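Local structure of halotolerant alpha-type carbonic anhydrase (dCA II) (Dunaliella salina, 1Y7W) at residues S136-N141 with W242-T247; I88-A93 with V103-P108. The protein catalyses the reversible hydration of carbon dioxide to bicarbonate as an alpha-type zinc carbonic anhydrase that tolerates high salt. All blocks are in the same frame, centred on the assembly; numbering follows the deposited sequence.

Contact 1 of 2, residues S136-N141 with W242-T247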
loop_
_atom_site.group_PDB
_atom_site.type_symbol
_atom_site.label_atom_id
_atom_site.label_comp_id
_atom_site.label_asym_id
_atom_site.label_seq_id
_atom_site.Cartn_x
_atom_site.Cartn_y
_atom_site.Cartn_z
ATOM N N SER A 136 -1.866 -11.215 0.754
ATOM C CA SER A 136 -1.750 -10.019 -0.057
ATOM C C SER A 136 -3.100 -9.689 -0.755
ATOM O O SER A 136 -3.967 -10.584 -0.926
ATOM C CB SER A 136 -0.672 -10.204 -1.128
ATOM O OG SER A 136 -0.994 -11.309 -1.959
ATOM N N GLU A 137 -3.293 -8.415 -1.115
ATOM C CA GLU A 137 -4.502 -8.007 -1.857
ATOM C C GLU A 137 -4.303 -8.378 -3.336
ATOM O O GLU A 137 -5.105 -9.123 -3.933
ATOM C CB GLU A 137 -4.713 -6.493 -1.672
ATOM C CG GLU A 137 -5.003 -6.194 -0.209
ATOM C CD GLU A 137 -5.853 -4.932 -0.024
ATOM O OE1 GLU A 137 -5.454 -3.863 -0.538
ATOM O OE2 GLU A 137 -6.895 -5.016 0.629
ATOM N N HIS A 138 -3.242 -7.876 -3.965
ATOM C CA HIS A 138 -3.007 -8.323 -5.349
ATOM C C HIS A 138 -2.410 -9.740 -5.331
ATOM O O HIS A 138 -1.861 -10.151 -4.298
ATOM C CB HIS A 138 -1.985 -7.460 -6.089
ATOM C CG HIS A 138 -2.482 -6.086 -6.372
ATOM N ND1 HIS A 138 -2.438 -5.077 -5.423
ATOM C CD2 HIS A 138 -3.118 -5.569 -7.456
ATOM C CE1 HIS A 138 -3.035 -4.001 -5.915
ATOM N NE2 HIS A 138 -3.458 -4.270 -7.136
ATOM N N THR A 139 -2.591 -10.467 -6.439
ATOM C CA THR A 139 -1.941 -11.766 -6.611
ATOM C C THR A 139 -1.111 -11.593 -7.891
ATOM O O THR A 139 -1.390 -10.694 -8.697
ATOM C CB THR A 139 -2.939 -12.949 -6.805
ATOM O OG1 THR A 139 -3.872 -12.644 -7.840
ATOM C CG2 THR A 139 -3.654 -13.280 -5.512
ATOM N N ILE A 140 -0.070 -12.422 -8.069
ATOM C CA ILE A 140 0.788 -12.404 -9.245
ATOM C C ILE A 140 0.714 -13.846 -9.783
ATOM O O ILE A 140 1.043 -14.813 -9.080
ATOM C CB ILE A 140 2.255 -12.027 -8.887
ATOM C CG1 ILE A 140 2.282 -10.625 -8.233
ATOM C CG2 ILE A 140 3.079 -11.919 -10.158
ATOM C CD1 ILE A 140 3.723 -10.192 -7.812
ATOM N N ASN A 141 0.254 -13.963 -11.019
ATOM C CA ASN A 141 -0.015 -15.262 -11.630
ATOM C C ASN A 141 -0.840 -16.169 -10.706
ATOM O O ASN A 141 -0.603 -17.374 -10.581
ATOM C CB ASN A 141 1.304 -15.899 -12.120
ATOM C CG ASN A 141 1.977 -15.017 -13.118
ATOM O OD1 ASN A 141 1.333 -14.558 -14.044
ATOM N ND2 ASN A 141 3.248 -14.722 -12.915
ATOM N N TRP A 242 -2.164 2.474 -9.989
ATOM C CA TRP A 242 -1.472 1.435 -9.253
ATOM C C TRP A 242 -0.126 1.083 -9.887
ATOM O O TRP A 242 0.020 1.087 -11.125
ATOM C CB TRP A 242 -2.367 0.144 -9.160
ATOM C CG TRP A 242 -3.353 0.218 -8.017
ATOM C CD1 TRP A 242 -4.680 0.615 -8.060
ATOM C CD2 TRP A 242 -3.059 -0.057 -6.672
ATOM N NE1 TRP A 242 -5.227 0.582 -6.800
ATOM C CE2 TRP A 242 -4.242 0.169 -5.926
ATOM C CE3 TRP A 242 -1.897 -0.482 -6.009
ATOM C CZ2 TRP A 242 -4.301 -0.025 -4.538
ATOM C CZ3 TRP A 242 -1.945 -0.683 -4.645
ATOM C CH2 TRP A 242 -3.157 -0.451 -3.912
ATOM N N HIS A 243 0.850 0.778 -9.035
ATOM C CA HIS A 243 2.182 0.364 -9.495
ATOM C C HIS A 243 2.529 -0.836 -8.588
ATOM O O HIS A 243 2.979 -0.664 -7.461
ATOM C CB HIS A 243 3.217 1.488 -9.306
ATOM C CG HIS A 243 2.794 2.818 -9.856
ATOM N ND1 HIS A 243 1.788 3.576 -9.288
ATOM C CD2 HIS A 243 3.213 3.506 -10.946
ATOM C CE1 HIS A 243 1.592 4.660 -10.019
ATOM N NE2 HIS A 243 2.438 4.643 -11.030
ATOM N N VAL A 244 2.300 -2.053 -9.068
ATOM C CA VAL A 244 2.578 -3.241 -8.271
ATOM C C VAL A 244 3.909 -3.885 -8.699
ATOM O O VAL A 244 3.994 -4.429 -9.791
ATOM C CB VAL A 244 1.417 -4.239 -8.422
ATOM C CG1 VAL A 244 1.658 -5.441 -7.538
ATOM C CG2 VAL A 244 0.122 -3.556 -8.027
ATOM N N PHE A 245 4.953 -3.753 -7.868
ATOM C CA PHE A 245 6.268 -4.321 -8.172
ATOM C C PHE A 245 6.184 -5.820 -8.140
ATOM O O PHE A 245 5.697 -6.365 -7.202
ATOM C CB PHE A 245 7.291 -3.785 -7.171
ATOM C CG PHE A 245 7.594 -2.351 -7.430
ATOM C CD1 PHE A 245 8.769 -1.991 -8.093
ATOM C CD2 PHE A 245 6.617 -1.369 -7.187
ATOM C CE1 PHE A 245 8.995 -0.654 -8.520
ATOM C CE2 PHE A 245 6.803 -0.031 -7.604
ATOM C CZ PHE A 245 8.011 0.327 -8.271
ATOM N N THR A 246 6.744 -6.462 -9.151
ATOM C CA THR A 246 6.647 -7.906 -9.255
ATOM C C THR A 246 7.778 -8.723 -8.620
ATOM O O THR A 246 7.659 -9.914 -8.535
ATOM C CB THR A 246 6.400 -8.270 -10.759
ATOM O OG1 THR A 246 7.408 -7.677 -11.573
ATOM C CG2 THR A 246 5.036 -7.708 -11.195
ATOM N N THR A 247 8.848 -8.089 -8.155
ATOM C CA THR A 247 9.912 -8.796 -7.466
ATOM C C THR A 247 9.659 -8.574 -5.990
ATOM O O THR A 247 9.642 -7.432 -5.505
ATOM C CB THR A 247 11.273 -8.205 -7.795
ATOM O OG1 THR A 247 11.466 -8.233 -9.216
ATOM C CG2 THR A 247 12.364 -8.979 -7.076
#

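Contact 2 of 2, residues I88-A93 with V103-P108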
loop_
_atom_site.group_PDB
_atom_site.type_symbol
_atom_site.label_atom_id
_atom_site.label_comp_id
_atom_site.label_asym_id
_atom_site.label_seq_id
_atom_site.Cartn_x
_atom_site.Cartn_y
_atom_site.Cartn_z
ATOM N N ILE A 88 15.095 10.456 -1.102
ATOM C CA ILE A 88 14.103 10.754 -0.086
ATOM C C ILE A 88 14.237 9.933 1.189
ATOM O O ILE A 88 14.379 8.688 1.141
ATOM C CB ILE A 88 12.642 10.531 -0.671
ATOM C CG1 ILE A 88 12.317 11.659 -1.680
ATOM C CG2 ILE A 88 11.597 10.582 0.467
ATOM C CD1 ILE A 88 10.901 11.603 -2.311
ATOM N N THR A 89 14.175 10.619 2.330
ATOM C CA THR A 89 14.161 9.922 3.623
ATOM C C THR A 89 12.872 10.337 4.288
ATOM O O THR A 89 12.591 11.519 4.408
ATOM C CB THR A 89 15.310 10.344 4.540
ATOM O OG1 THR A 89 16.552 9.981 3.906
ATOM C CG2 THR A 89 15.155 9.592 5.916
ATOM N N LEU A 90 12.071 9.369 4.738
ATOM C CA LEU A 90 10.814 9.676 5.422
ATOM C C LEU A 90 11.247 10.067 6.836
ATOM O O LEU A 90 11.832 9.270 7.556
ATOM C CB LEU A 90 9.942 8.419 5.451
ATOM C CG LEU A 90 9.615 7.903 4.037
ATOM C CD1 LEU A 90 8.617 6.778 4.204
ATOM C CD2 LEU A 90 9.031 9.007 3.157
ATOM N N THR A 91 10.924 11.292 7.222
ATOM C CA THR A 91 11.353 11.795 8.515
ATOM C C THR A 91 10.221 12.020 9.526
ATOM O O THR A 91 9.068 12.210 9.138
ATOM C CB THR A 91 12.148 13.113 8.311
ATOM O OG1 THR A 91 11.235 14.164 8.029
ATOM C CG2 THR A 91 13.131 12.974 7.168
ATOM N N ASN A 92 10.564 11.993 10.825
ATOM C CA ASN A 92 9.565 12.179 11.890
ATOM C C ASN A 92 8.485 11.064 11.642
ATOM O O ASN A 92 7.280 11.308 11.687
ATOM C CB ASN A 92 8.938 13.588 11.830
ATOM C CG ASN A 92 7.916 13.838 12.947
ATOM O OD1 ASN A 92 7.922 13.154 13.987
ATOM N ND2 ASN A 92 7.036 14.840 12.754
ATOM N N ALA A 93 8.971 9.873 11.321
ATOM C CA ALA A 93 8.098 8.743 11.051
ATOM C C ALA A 93 7.384 8.271 12.351
ATOM O O ALA A 93 7.921 8.387 13.454
ATOM C CB ALA A 93 8.929 7.605 10.455
ATOM N N VAL A 103 2.066 3.905 8.698
ATOM C CA VAL A 103 3.227 4.699 9.034
ATOM C C VAL A 103 2.999 6.049 8.357
ATOM O O VAL A 103 2.612 6.106 7.184
ATOM C CB VAL A 103 4.533 4.039 8.543
ATOM C CG1 VAL A 103 5.771 4.998 8.726
ATOM C CG2 VAL A 103 4.780 2.739 9.303
ATOM N N THR A 104 3.134 7.118 9.148
ATOM C CA THR A 104 2.984 8.487 8.652
ATOM C C THR A 104 4.338 9.185 8.878
ATOM O O THR A 104 5.233 8.671 9.582
ATOM C CB THR A 104 1.857 9.252 9.418
ATOM O OG1 THR A 104 2.018 9.026 10.828
ATOM C CG2 THR A 104 0.440 8.735 8.999
ATOM N N PHE A 105 4.516 10.369 8.296
ATOM C CA PHE A 105 5.803 11.023 8.396
ATOM C C PHE A 105 5.648 12.451 7.859
ATOM O O PHE A 105 4.589 12.821 7.390
ATOM C CB PHE A 105 6.824 10.221 7.541
ATOM C CG PHE A 105 6.234 9.658 6.237
ATOM C CD1 PHE A 105 5.902 10.490 5.177
ATOM C CD2 PHE A 105 5.863 8.285 6.158
ATOM C CE1 PHE A 105 5.177 9.965 4.028
ATOM C CE2 PHE A 105 5.165 7.763 5.061
ATOM C CZ PHE A 105 4.820 8.609 3.988
ATOM N N ASP A 106 6.697 13.254 7.974
ATOM C CA ASP A 106 6.613 14.595 7.441
ATOM C C ASP A 106 6.443 14.481 5.918
ATOM O O ASP A 106 7.075 13.629 5.290
ATOM C CB ASP A 106 7.900 15.328 7.764
ATOM C CG ASP A 106 8.012 15.688 9.223
ATOM O OD1 ASP A 106 9.158 15.891 9.672
ATOM O OD2 ASP A 106 6.970 15.760 9.898
ATOM N N GLN A 107 5.600 15.306 5.320
ATOM C CA GLN A 107 5.430 15.213 3.856
ATOM C C GLN A 107 6.674 15.576 3.078
ATOM O O GLN A 107 7.240 16.666 3.269
ATOM C CB GLN A 107 4.317 16.120 3.380
ATOM C CG GLN A 107 3.023 15.390 3.110
ATOM C CD GLN A 107 1.877 16.363 2.771
ATOM O OE1 GLN A 107 0.710 16.119 3.154
ATOM N NE2 GLN A 107 2.205 17.466 2.046
ATOM N N PRO A 108 7.152 14.665 2.217
ATOM C CA PRO A 108 8.342 14.973 1.425
ATOM C C PRO A 108 8.001 16.181 0.509
ATOM O O PRO A 108 6.876 16.343 0.061
ATOM C CB PRO A 108 8.579 13.693 0.597
ATOM C CG PRO A 108 8.015 12.629 1.433
ATOM C CD PRO A 108 6.756 13.258 2.051
HETATM O O HOH W 1 9.657 12.954 5.329
HETATM O O HOH W 2 5.041 13.728 10.832
#

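Contact 1 of 2, residues S136-N141 with W242-T247
W242 opens the contact by offering a face of its indole to the imidazole of H138. The pair is T-shaped. The CE1 corner of H138 lies over the six-membered ring, offset toward its rim, with H138 CE1 3.7 Å from W242 CE3. The two planes are turned 61° apart. W242 NE1 donates a hydrogen bond to S230 O, and the W242 side chain comes within about 5 Å of the zinc ion. V244 follows on the same strand. Its CG2 methyl sits over the centre of the H138 ring in a CH-pi contact, 3.7 Å from V244 CG2 to the ring centroid and only 6° off the normal. CG2 of V244 is anti to its carbonyl carbon, which aims this methyl at the ring. Further along, T246 meets I140. Here the extended side chain of I140 brings CD1 to 4.0 Å from T246 CA. T246 OG1 is hydrogen-bonded to Y291 OH. On the other segment, S136 OG donates a 2.8 Å hydrogen bond to H138 O, bridging the turn that carries H138. No hydrogen bond joins the two segments. H138 instead uses both ring nitrogens on other parts of the chain, ND1 with E148 OE2 and NE2 with Y227 OH. These bonds fix the rotation of the buried imidazole, and the nearby E148 carboxylate would probably favour a proton on ND1.

Contact 2 of 2, residues I88-A93 with V103-P108
This is a partly buried contact between the segments that run on from two short strands, 89-90 and 103-104, near the surface of the carbonic anhydrase domain, apolar on one side and polar on the other. L90 and F105 carry the apolar side. L90 CD1 makes a CH-pi contact over one face of the F105 ring, offset toward the rim, 3.7 Å from F105 CE2. CG of F105 stands between its backbone N and carbonyl carbon (chi1 37°), a crowded position that turns the ring toward L90. The other methyl, L90 CD2, is shared between the F105 ring and P108 CG, 4.1 Å from the latter. With an alanine in place of F105 the ring is gone, and the two L90 methyls would probably face a gap beside P126. On the polar side, D106 N gives a nearly straight 2.8 Å bond to T91 O. In the D106 carboxylate, OD2 accepts N92 ND2 at 3.0 Å on its syn side, with the donor 31° out of the carboxylate plane. One water links T91 N to D106 O, and another donates to D106 OD2. Beyond, A93 CA makes a CA-H...O contact with T104 O at 3.2 Å. L90 also packs on F129 of strand 120-133 and V213 of helix 213-217. Strand 94-95 lies between strands 103-104 and 206-207, and strand 89-90 pairs with strand 211-212.

From the N terminus, contact 2 comes first. Segment 88-93 leads through strand 94-95 to segment 103-108, so a short loop closes with nine residues between its ends. The chain then runs through strands 114-117 and 120-133 before contact 1 opens at 136-141. Contact 1 closes a long loop, 100 residues between its segments, when strand 240-251 arrives. The two loops follow in series and neither nest nor cross. Contact 2 ties the segment of strand 89-90, paired with 211-212, to that of strand 103-104, outermost in the sheet with 94-95 and 206-207. Contact 1 ties the segment around strand 139-140 to the central mixed sheet. Their centres are 24 Å apart, on opposite sides of the chain's centre.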